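Local coordinates for protein sialidase B (Streptococcus pneumoniae serotype 4, PDB 4XHX) that hydrolyses the alpha-glycosidic bonds that join terminal sialic acid to oligosaccharides, glycoproteins and glycolipids, as a family 33 glycosyl hydrolase, at residues A[229-234]-A[278-283]; A[545-550]-A[576-581]; A[551-556]-A[612-617]. The protein carries 1 engineered substitution. All coordinates share one frame; numbering follows the deposited sequence.

Contact 1 (A[229-234]-A[278-283]). With JKK (2-[(3-chlorobenzyl)amino]ethanesulfonic acid), chain B.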
loop_
_atom_site.group_PDB
_atom_site.type_symbol
_atom_site.label_atom_id
_atom_site.label_comp_id
_atom_site.label_asym_id
_atom_site.label_seq_id
_atom_site.Cartn_x
_atom_site.Cartn_y
_atom_site.Cartn_z
ATOM N N GLY A 229 -4.075 -10.263 3.545
ATOM C CA GLY A 229 -3.826 -9.898 2.160
ATOM C C GLY A 229 -3.973 -8.395 1.989
ATOM O O GLY A 229 -3.986 -7.661 2.980
ATOM N N THR A 230 -4.077 -7.928 0.747
ATOM C CA THR A 230 -4.153 -6.487 0.478
ATOM C C THR A 230 -5.595 -5.959 0.442
ATOM O O THR A 230 -5.822 -4.783 0.117
ATOM C CB THR A 230 -3.439 -6.113 -0.838
ATOM O OG1 THR A 230 -3.910 -6.963 -1.892
ATOM C CG2 THR A 230 -1.934 -6.286 -0.710
ATOM N N HIS A 231 -6.559 -6.820 0.772
ATOM C CA HIS A 231 -7.978 -6.448 0.753
ATOM C C HIS A 231 -8.263 -5.258 1.659
ATOM O O HIS A 231 -7.769 -5.216 2.796
ATOM C CB HIS A 231 -8.850 -7.619 1.242
ATOM C CG HIS A 231 -8.808 -8.831 0.361
ATOM N ND1 HIS A 231 -9.025 -8.774 -0.999
ATOM C CD2 HIS A 231 -8.583 -10.136 0.654
ATOM C CE1 HIS A 231 -8.924 -9.989 -1.508
ATOM N NE2 HIS A 231 -8.657 -10.833 -0.528
ATOM N N ASP A 232 -9.057 -4.305 1.164
ATOM C CA ASP A 232 -9.743 -3.315 2.021
ATOM C C ASP A 232 -10.564 -4.064 3.080
ATOM O O ASP A 232 -10.943 -5.218 2.867
ATOM C CB ASP A 232 -10.745 -2.482 1.195
ATOM C CG ASP A 232 -10.089 -1.418 0.332
ATOM O OD1 ASP A 232 -8.848 -1.266 0.360
ATOM O OD2 ASP A 232 -10.840 -0.715 -0.368
ATOM N N SER A 233 -10.861 -3.417 4.204
ATOM C CA SER A 233 -11.826 -3.972 5.165
ATOM C C SER A 233 -13.121 -4.456 4.462
ATOM O O SER A 233 -13.522 -3.863 3.472
ATOM C CB SER A 233 -12.166 -2.926 6.228
ATOM O OG SER A 233 -10.981 -2.320 6.727
ATOM N N LYS A 234 -13.785 -5.511 4.946
ATOM C CA LYS A 234 -13.448 -6.264 6.163
ATOM C C LYS A 234 -12.146 -7.065 6.073
ATOM O O LYS A 234 -11.877 -7.753 5.089
ATOM C CB LYS A 234 -14.615 -7.203 6.526
ATOM C CG LYS A 234 -14.774 -8.397 5.584
ATOM C CD LYS A 234 -16.083 -9.140 5.784
ATOM C CE LYS A 234 -16.260 -10.201 4.686
ATOM N NZ LYS A 234 -17.459 -11.084 4.859
ATOM N N ASN A 278 -9.805 -14.353 -3.115
ATOM C CA ASN A 278 -10.774 -13.470 -2.466
ATOM C C ASN A 278 -11.099 -13.829 -1.009
ATOM O O ASN A 278 -11.964 -13.198 -0.403
ATOM C CB ASN A 278 -12.060 -13.323 -3.289
ATOM C CG ASN A 278 -11.839 -12.563 -4.594
ATOM O OD1 ASN A 278 -10.830 -11.863 -4.761
ATOM N ND2 ASN A 278 -12.794 -12.690 -5.526
ATOM N N SER A 279 -10.416 -14.828 -0.451
ATOM C CA SER A 279 -10.529 -15.115 0.982
ATOM C C SER A 279 -10.234 -13.860 1.797
ATOM O O SER A 279 -9.306 -13.117 1.506
ATOM C CB SER A 279 -9.572 -16.225 1.415
ATOM O OG SER A 279 -9.780 -17.415 0.677
ATOM N N GLN A 280 -11.027 -13.644 2.834
ATOM C CA GLN A 280 -11.007 -12.394 3.540
ATOM C C GLN A 280 -11.253 -12.669 5.012
ATOM O O GLN A 280 -12.207 -13.356 5.364
ATOM C CB GLN A 280 -12.109 -11.501 2.969
ATOM C CG GLN A 280 -11.835 -10.027 3.047
ATOM C CD GLN A 280 -12.947 -9.189 2.426
ATOM O OE1 GLN A 280 -13.957 -9.723 1.962
ATOM N NE2 GLN A 280 -12.757 -7.867 2.408
ATOM N N ILE A 281 -10.382 -12.158 5.871
ATOM C CA ILE A 281 -10.641 -12.203 7.310
ATOM C C ILE A 281 -11.947 -11.459 7.593
ATOM O O ILE A 281 -12.083 -10.256 7.308
ATOM C CB ILE A 281 -9.482 -11.608 8.128
ATOM C CG1 ILE A 281 -8.196 -12.415 7.899
ATOM C CG2 ILE A 281 -9.835 -11.587 9.618
ATOM C CD1 ILE A 281 -7.002 -11.886 8.653
ATOM N N SER A 282 -12.908 -12.179 8.160
ATOM C CA SER A 282 -14.284 -11.721 8.153
ATOM C C SER A 282 -14.875 -11.378 9.501
ATOM O O SER A 282 -15.976 -10.828 9.555
ATOM C CB SER A 282 -15.167 -12.758 7.461
ATOM O OG SER A 282 -14.867 -12.783 6.077
ATOM N N GLY A 283 -14.159 -11.714 10.575
ATOM C CA GLY A 283 -14.620 -11.432 11.926
ATOM C C GLY A 283 -13.765 -10.469 12.753
ATOM O O GLY A 283 -13.933 -10.381 13.968
HETATM C CAE JKK B . -12.773 2.987 3.748
HETATM C CAF JKK B . -13.221 1.647 4.005
HETATM C CAG JKK B . -12.441 3.359 2.429
HETATM C CAH JKK B . -13.006 1.081 1.651
HETATM C CAI JKK B . -10.646 2.357 -1.836
HETATM C CAJ JKK B . -9.382 1.669 -2.298
HETATM C CAK JKK B . -12.193 2.793 -0.042
HETATM C CAM JKK B . -13.332 0.711 2.968
HETATM C CAN JKK B . -12.566 2.422 1.384
HETATM N NAL JKK B . -10.937 2.192 -0.440
HETATM O OAA JKK B . -9.621 2.347 -4.929
HETATM O OAB JKK B . -10.239 0.081 -4.246
HETATM O OAC JKK B . -7.926 0.684 -4.349
HETATM S SAO JKK B . -9.273 1.165 -4.040
HETATM CL CL JKK B . -13.879 -0.914 3.293
HETATM O O HOH W 1 -14.595 -5.289 1.025
HETATM O O HOH W 2 -18.176 -10.835 8.038
#
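Lys234 and Ser282 bring the two backbones nearest, their CA atoms 5.9 Å apart, and both segments are irregular loop, with a cis peptide bond before Lys234. The Gln280 side chain reaches across the gap: CG stands anti to the backbone N (chi1 -151°) and the chain runs on extended, which carries its amide to the 232-234 backbone. There Gln280 NE2 gives a weak, bent hydrogen bond to Asp232 O (3.2 Å, 134° at the hydrogen) and lies 2.8 Å from Lys234 O. The Lys234 chain crosses Gln280 at about a right angle, and its CE comes 3.6 Å from Gln280 OE1. Farther out, one water accepts from Lys234 NZ and donates to Ser282 O.

The loop 229-234 joins strands 219-226 and 237-244 of one propeller sheet and carries Asp232, by similarity the proton acceptor of this sialidase. Asp232 CB points away from 278-283, and Asp232 OD2 accepts a 2.9 Å hydrogen bond from NAL of the bound taurine derivative; OD1 forms a salt bridge with Arg226. On the other flank of Gln280, CG meets His231 CD2 at 4.0 Å, the imidazole and amide planes 56° apart, while His231 NE2 is hydrogen-bonded to Lys277 O.

Contact 2 (A[545-550]-A[576-581]). With JKK (2-[(3-chlorobenzyl)amino]ethanesulfonic acid), chain B.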
loop_
_atom_site.group_PDB
_atom_site.type_symbol
_atom_site.label_atom_id
_atom_site.label_comp_id
_atom_site.label_asym_id
_atom_site.label_seq_id
_atom_site.Cartn_x
_atom_site.Cartn_y
_atom_site.Cartn_z
ATOM N N GLY A 545 -4.357 17.093 -19.193
ATOM C CA GLY A 545 -2.962 16.719 -19.292
ATOM C C GLY A 545 -2.632 15.487 -18.484
ATOM O O GLY A 545 -1.552 14.902 -18.633
ATOM N N ILE A 546 -3.558 15.093 -17.617
ATOM C CA ILE A 546 -3.388 13.868 -16.850
ATOM C C ILE A 546 -4.604 12.979 -17.020
ATOM O O ILE A 546 -5.734 13.442 -16.931
ATOM C CB ILE A 546 -3.173 14.132 -15.345
ATOM C CG1 ILE A 546 -1.998 15.091 -15.127
ATOM C CG2 ILE A 546 -2.949 12.809 -14.593
ATOM C CD1 ILE A 546 -1.931 15.664 -13.725
ATOM N N GLN A 547 -4.365 11.697 -17.259
ATOM C CA GLN A 547 -5.463 10.751 -17.384
ATOM C C GLN A 547 -5.522 9.774 -16.210
ATOM O O GLN A 547 -4.501 9.353 -15.679
ATOM C CB GLN A 547 -5.387 10.021 -18.721
ATOM C CG GLN A 547 -5.784 10.922 -19.903
ATOM C CD GLN A 547 -5.651 10.231 -21.248
ATOM O OE1 GLN A 547 -4.565 9.795 -21.626
ATOM N NE2 GLN A 547 -6.762 10.136 -21.984
ATOM N N GLN A 548 -6.739 9.457 -15.785
ATOM C CA GLN A 548 -6.943 8.379 -14.848
ATOM C C GLN A 548 -7.934 7.424 -15.459
ATOM O O GLN A 548 -8.542 7.700 -16.512
ATOM C CB GLN A 548 -7.412 8.866 -13.465
ATOM C CG GLN A 548 -6.296 9.531 -12.637
ATOM C CD GLN A 548 -6.589 9.575 -11.130
ATOM O OE1 GLN A 548 -7.716 9.339 -10.692
ATOM N NE2 GLN A 548 -5.565 9.879 -10.339
ATOM N N THR A 549 -8.069 6.284 -14.803
ATOM C CA THR A 549 -9.052 5.288 -15.179
ATOM C C THR A 549 -10.404 5.800 -14.736
ATOM O O THR A 549 -10.489 6.748 -13.940
ATOM C CB THR A 549 -8.770 3.987 -14.439
ATOM O OG1 THR A 549 -8.804 4.244 -13.029
ATOM C CG2 THR A 549 -7.381 3.471 -14.810
ATOM N N SER A 550 -11.448 5.170 -15.264
ATOM C CA SER A 550 -12.822 5.451 -14.885
ATOM C C SER A 550 -13.022 5.357 -13.381
ATOM O O SER A 550 -13.779 6.130 -12.817
ATOM C CB SER A 550 -13.785 4.483 -15.588
ATOM O OG SER A 550 -13.559 3.140 -15.173
ATOM N N ASN A 576 -0.560 8.209 -14.379
ATOM C CA ASN A 576 -1.075 8.901 -15.560
ATOM C C ASN A 576 -1.399 7.871 -16.626
ATOM O O ASN A 576 -0.524 7.486 -17.405
ATOM C CB ASN A 576 -0.072 9.928 -16.102
ATOM C CG ASN A 576 -0.703 10.889 -17.118
ATOM O OD1 ASN A 576 -1.822 10.671 -17.600
ATOM N ND2 ASN A 576 0.007 11.960 -17.431
ATOM N N SER A 577 -2.651 7.419 -16.638
ATOM C CA SER A 577 -3.074 6.317 -17.507
ATOM C C SER A 577 -4.596 6.179 -17.501
ATOM O O SER A 577 -5.246 6.338 -16.461
ATOM C CB SER A 577 -2.429 4.999 -17.054
ATOM O OG SER A 577 -2.862 3.902 -17.836
ATOM N N ARG A 578 -5.169 5.875 -18.661
ATOM C CA ARG A 578 -6.610 5.665 -18.723
ATOM C C ARG A 578 -6.937 4.173 -18.658
ATOM O O ARG A 578 -8.107 3.791 -18.677
ATOM C CB ARG A 578 -7.200 6.290 -19.990
ATOM C CG ARG A 578 -6.851 5.549 -21.277
ATOM C CD ARG A 578 -7.678 6.060 -22.473
ATOM N NE ARG A 578 -9.120 5.882 -22.273
ATOM C CZ ARG A 578 -9.850 4.921 -22.838
ATOM N NH1 ARG A 578 -9.281 4.036 -23.662
ATOM N NH2 ARG A 578 -11.155 4.854 -22.584
ATOM N N SER A 579 -5.893 3.353 -18.533
ATOM C CA SER A 579 -6.030 1.898 -18.609
ATOM C C SER A 579 -5.934 1.201 -17.254
ATOM O O SER A 579 -6.748 0.338 -16.930
ATOM C CB SER A 579 -4.984 1.316 -19.565
ATOM O OG SER A 579 -5.012 -0.099 -19.533
ATOM N N GLY A 580 -4.929 1.564 -16.463
ATOM C CA GLY A 580 -4.763 0.939 -15.166
ATOM C C GLY A 580 -3.968 1.829 -14.229
ATOM O O GLY A 580 -3.731 3.003 -14.532
ATOM N N ARG A 581 -3.561 1.280 -13.088
ATOM C CA ARG A 581 -2.765 2.049 -12.133
ATOM C C ARG A 581 -1.294 1.826 -12.445
ATOM O O ARG A 581 -0.640 0.920 -11.907
ATOM C CB ARG A 581 -3.126 1.674 -10.691
ATOM C CG ARG A 581 -4.582 1.992 -10.359
ATOM C CD ARG A 581 -4.902 1.831 -8.878
ATOM N NE ARG A 581 -6.153 2.516 -8.520
ATOM C CZ ARG A 581 -6.860 2.260 -7.427
ATOM N NH1 ARG A 581 -6.459 1.320 -6.573
ATOM N NH2 ARG A 581 -7.988 2.925 -7.198
HETATM C CAE JKK B . -12.773 2.987 3.748
HETATM C CAF JKK B . -13.221 1.647 4.005
HETATM C CAG JKK B . -12.441 3.359 2.429
HETATM C CAH JKK B . -13.006 1.081 1.651
HETATM C CAI JKK B . -10.646 2.357 -1.836
HETATM C CAJ JKK B . -9.382 1.669 -2.298
HETATM C CAK JKK B . -12.193 2.793 -0.042
HETATM C CAM JKK B . -13.332 0.711 2.968
HETATM C CAN JKK B . -12.566 2.422 1.384
HETATM N NAL JKK B . -10.937 2.192 -0.440
HETATM O OAA JKK B . -9.621 2.347 -4.929
HETATM O OAB JKK B . -10.239 0.081 -4.246
HETATM O OAC JKK B . -7.926 0.684 -4.349
HETATM S SAO JKK B . -9.273 1.165 -4.040
HETATM CL CL JKK B . -13.879 -0.914 3.293
HETATM O O HOH W 3 -10.906 3.466 -17.435
#
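Gly545 O lies 3.5 Å from Asn576 ND2, itself hydrogen-bonded to Gln585 OE1, at the start of an irregular pairing between two loops of the sialidase beta-propeller, one leading into strand 556-559 and the other joining strands 569-575 and 584-591. The Ile546 and Asn576 side chains cross at about a right angle, with Ile546 CG2 3.9 Å from Asn576 OD1. Gln547 is fastened twice. Gln547 N donates almost straight to Asn576 OD1 (2.8 Å, 174°), arriving from above the carbonyl plane; Asn576 CG, anti to its own backbone N at chi1 -166°, brings the amide beneath that N-H. Gln547 O then accepts from Ser577 N at 2.8 Å.

Gln548 CB points away from the other loop, and its amide bonds to Thr574 OG1 and Thr553 N; its backbone O receives a CA-H...O contact from Arg578. Thr549 rests CG2 3.5 Å from Gly580 N, over the turn that Ser577 shapes; Ser577 OG accepts from Ser579 N, an ST turn, and weakly from Gly580 N. Thr549 OG1 itself is bound to Gly552 N. Next along, a water accepts from Ser550 N and donates to Arg578 O.

The turn leads to Arg581, by similarity substrate-binding, whose extended side chain reaches the sulfonate of the bound taurine derivative: NH1 donates to OAC at 2.7 Å and NH2 to OAA at 2.9 Å, both at 176°.

Contact 3 (A[551-556]-A[612-617]). With JKK (2-[(3-chlorobenzyl)amino]ethanesulfonic acid), chain B.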
loop_
_atom_site.group_PDB
_atom_site.type_symbol
_atom_site.label_atom_id
_atom_site.label_comp_id
_atom_site.label_asym_id
_atom_site.label_seq_id
_atom_site.Cartn_x
_atom_site.Cartn_y
_atom_site.Cartn_z
ATOM N N TYR A 551 -12.356 4.409 -12.729
ATOM C CA TYR A 551 -12.549 4.241 -11.290
ATOM C C TYR A 551 -11.663 5.192 -10.486
ATOM O O TYR A 551 -11.993 5.534 -9.363
ATOM C CB TYR A 551 -12.362 2.779 -10.853
ATOM C CG TYR A 551 -11.084 2.159 -11.347
ATOM C CD1 TYR A 551 -9.887 2.357 -10.664
ATOM C CD2 TYR A 551 -11.067 1.379 -12.501
ATOM C CE1 TYR A 551 -8.707 1.804 -11.118
ATOM C CE2 TYR A 551 -9.889 0.823 -12.965
ATOM C CZ TYR A 551 -8.713 1.039 -12.267
ATOM O OH TYR A 551 -7.538 0.474 -12.715
ATOM N N GLY A 552 -10.541 5.609 -11.071
ATOM C CA GLY A 552 -9.704 6.646 -10.480
ATOM C C GLY A 552 -8.729 6.141 -9.432
ATOM O O GLY A 552 -8.789 4.982 -9.017
ATOM N N THR A 553 -7.822 7.018 -9.015
ATOM C CA THR A 553 -6.829 6.688 -8.008
ATOM C C THR A 553 -6.573 7.912 -7.124
ATOM O O THR A 553 -6.633 9.051 -7.590
ATOM C CB THR A 553 -5.476 6.256 -8.642
ATOM O OG1 THR A 553 -5.697 5.260 -9.646
ATOM C CG2 THR A 553 -4.515 5.695 -7.564
ATOM N N GLN A 554 -6.297 7.666 -5.847
ATOM C CA GLN A 554 -5.856 8.729 -4.950
ATOM C C GLN A 554 -4.753 9.566 -5.596
ATOM O O GLN A 554 -3.859 9.036 -6.247
ATOM C CB GLN A 554 -5.346 8.139 -3.632
ATOM C CG GLN A 554 -5.032 9.205 -2.583
ATOM C CD GLN A 554 -3.750 8.917 -1.849
ATOM O OE1 GLN A 554 -2.901 8.185 -2.342
ATOM N NE2 GLN A 554 -3.614 9.472 -0.654
ATOM N N VAL A 555 -4.855 10.881 -5.442
ATOM C CA VAL A 555 -3.814 11.803 -5.876
ATOM C C VAL A 555 -3.244 12.533 -4.645
ATOM O O VAL A 555 -3.997 13.026 -3.804
ATOM C CB VAL A 555 -4.360 12.829 -6.916
ATOM C CG1 VAL A 555 -5.560 13.583 -6.372
ATOM C CG2 VAL A 555 -3.295 13.801 -7.318
ATOM N N SER A 556 -1.924 12.560 -4.513
ATOM C CA SER A 556 -1.311 13.366 -3.461
ATOM C C SER A 556 -0.788 14.667 -4.049
ATOM O O SER A 556 -0.558 14.767 -5.251
ATOM C CB SER A 556 -0.234 12.588 -2.686
ATOM O OG SER A 556 0.642 11.882 -3.540
ATOM N N GLY A 612 3.614 -0.479 -12.576
ATOM C CA GLY A 612 2.578 -0.086 -11.636
ATOM C C GLY A 612 2.848 1.095 -10.720
ATOM O O GLY A 612 3.975 1.323 -10.223
ATOM N N TYR A 613 1.782 1.854 -10.492
ATOM C CA TYR A 613 1.835 2.996 -9.604
ATOM C C TYR A 613 0.421 3.298 -9.203
ATOM O O TYR A 613 -0.433 3.524 -10.061
ATOM C CB TYR A 613 2.428 4.200 -10.338
ATOM C CG TYR A 613 2.828 5.352 -9.447
ATOM C CD1 TYR A 613 4.109 5.418 -8.908
ATOM C CD2 TYR A 613 1.942 6.399 -9.177
ATOM C CE1 TYR A 613 4.505 6.485 -8.098
ATOM C CE2 TYR A 613 2.324 7.479 -8.372
ATOM C CZ TYR A 613 3.619 7.510 -7.833
ATOM O OH TYR A 613 4.037 8.555 -7.038
ATOM N N ALA A 614 0.159 3.286 -7.901
ATOM C CA ALA A 614 -1.196 3.513 -7.425
ATOM C C ALA A 614 -1.256 4.633 -6.374
ATOM O O ALA A 614 -0.877 5.781 -6.663
ATOM C CB ALA A 614 -1.821 2.207 -6.929
ATOM N N TYR A 615 -1.721 4.322 -5.167
ATOM C CA TYR A 615 -1.798 5.347 -4.121
ATOM C C TYR A 615 -0.399 5.847 -3.810
ATOM O O TYR A 615 0.563 5.083 -3.896
ATOM C CB TYR A 615 -2.426 4.799 -2.855
ATOM C CG TYR A 615 -3.938 4.745 -2.862
ATOM C CD1 TYR A 615 -4.632 4.261 -3.965
ATOM C CD2 TYR A 615 -4.669 5.138 -1.753
ATOM C CE1 TYR A 615 -6.017 4.178 -3.970
ATOM C CE2 TYR A 615 -6.064 5.066 -1.746
ATOM C CZ TYR A 615 -6.731 4.581 -2.864
ATOM O OH TYR A 615 -8.113 4.497 -2.893
ATOM N N SER A 616 -0.279 7.121 -3.437
ATOM C CA SER A 616 1.043 7.697 -3.231
ATOM C C SER A 616 1.035 8.750 -2.133
ATOM O O SER A 616 -0.002 9.339 -1.836
ATOM C CB SER A 616 1.558 8.308 -4.534
ATOM O OG SER A 616 0.730 9.389 -4.931
ATOM N N ALA A 617 2.198 8.963 -1.531
ATOM C CA ALA A 617 2.395 10.046 -0.573
ATOM C C ALA A 617 3.583 10.875 -1.016
ATOM O O ALA A 617 4.612 10.336 -1.426
ATOM C CB ALA A 617 2.638 9.485 0.823
HETATM C CAE JKK B . -12.773 2.987 3.748
HETATM C CAF JKK B . -13.221 1.647 4.005
HETATM C CAG JKK B . -12.441 3.359 2.429
HETATM C CAH JKK B . -13.006 1.081 1.651
HETATM C CAI JKK B . -10.646 2.357 -1.836
HETATM C CAJ JKK B . -9.382 1.669 -2.298
HETATM C CAK JKK B . -12.193 2.793 -0.042
HETATM C CAM JKK B . -13.332 0.711 2.968
HETATM C CAN JKK B . -12.566 2.422 1.384
HETATM N NAL JKK B . -10.937 2.192 -0.440
HETATM O OAA JKK B . -9.621 2.347 -4.929
HETATM O OAB JKK B . -10.239 0.081 -4.246
HETATM O OAC JKK B . -7.926 0.684 -4.349
HETATM S SAO JKK B . -9.273 1.165 -4.040
HETATM CL CL JKK B . -13.879 -0.914 3.293
HETATM O O HOH W 4 -0.890 9.909 0.723
HETATM O O HOH W 5 -1.221 8.501 -6.456
#
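One face of the Tyr615 ring is covered by Gln554, whose CB sits 3.6 Å from the ring centroid and almost on the ring normal, a CH-pi contact over the middle of the ring. Thr553 CG2 comes in obliquely, 3.9 Å from Tyr615 CD1, and also packs 3.6 Å from Ala614 C. Past CB the glutamine bends: with CG anti to the backbone N and chi2 turned well away from a staggered value (-138°), its amide is carried past the ring toward Ser616, the amide and ring planes only 29° apart. Gln554 OE1 there accepts from Ser616 N at 3.0 Å, the donor lying nearly on the line of the C=O bond, while NE2 donates to Pro454 O and to a water that in turn donates to Ser616 O. A single glutamine thus bonds the Ser616 N-H through its amide and lays its CB on the Tyr615 ring.

The segments run into the first strands of two consecutive antiparallel sheets of the propeller, 556-559 and 616-620, and their touching parts run the same way, 17° apart. Tyr615, by similarity the nucleophile of the sialidase, ends the loop just before its strand. Tyr615 OH is hydrogen-bonded to Glu503, a predicted active-site residue, and lies 3.2 Å from CAJ of the bound taurine derivative.

Farther along both segments, Ser556 and Ser616 meet hydroxyl to hydroxyl, OG to OG at 2.9 Å, and either could be the donor; Ser616 OG is also bonded to Ser573 OG. A water beside them lies within hydrogen-bonding distance of Gln554 O, Ala614 O and Ser616 OG, between the two backbones.

In the fold
Along the chain contact 1 closes before the other two open, whereas the segments of contacts 2 and 3 alternate: 545-550, 551-556, 576-581, 612-617. In contact 1, 229-234 joins two strands of the sheet 205-213 to 255-256, and 278-283 leads from that sheet to strand 286-294; contacts 2 and 3 lie at the sheets beginning with strands 556-559 and 616-620. Their centres are 10 Å apart, and they touch, Arg581 NH2 to Gly552 O and Gln548 OE1 to Thr553 N both at 2.9 Å. Contact 1 is centred 27 Å from contact 2 and 21 Å from contact 3. All three reach one ligand: distant propeller loops bring Asp232, Arg581 and Tyr615 around it, consistent with a shared active site.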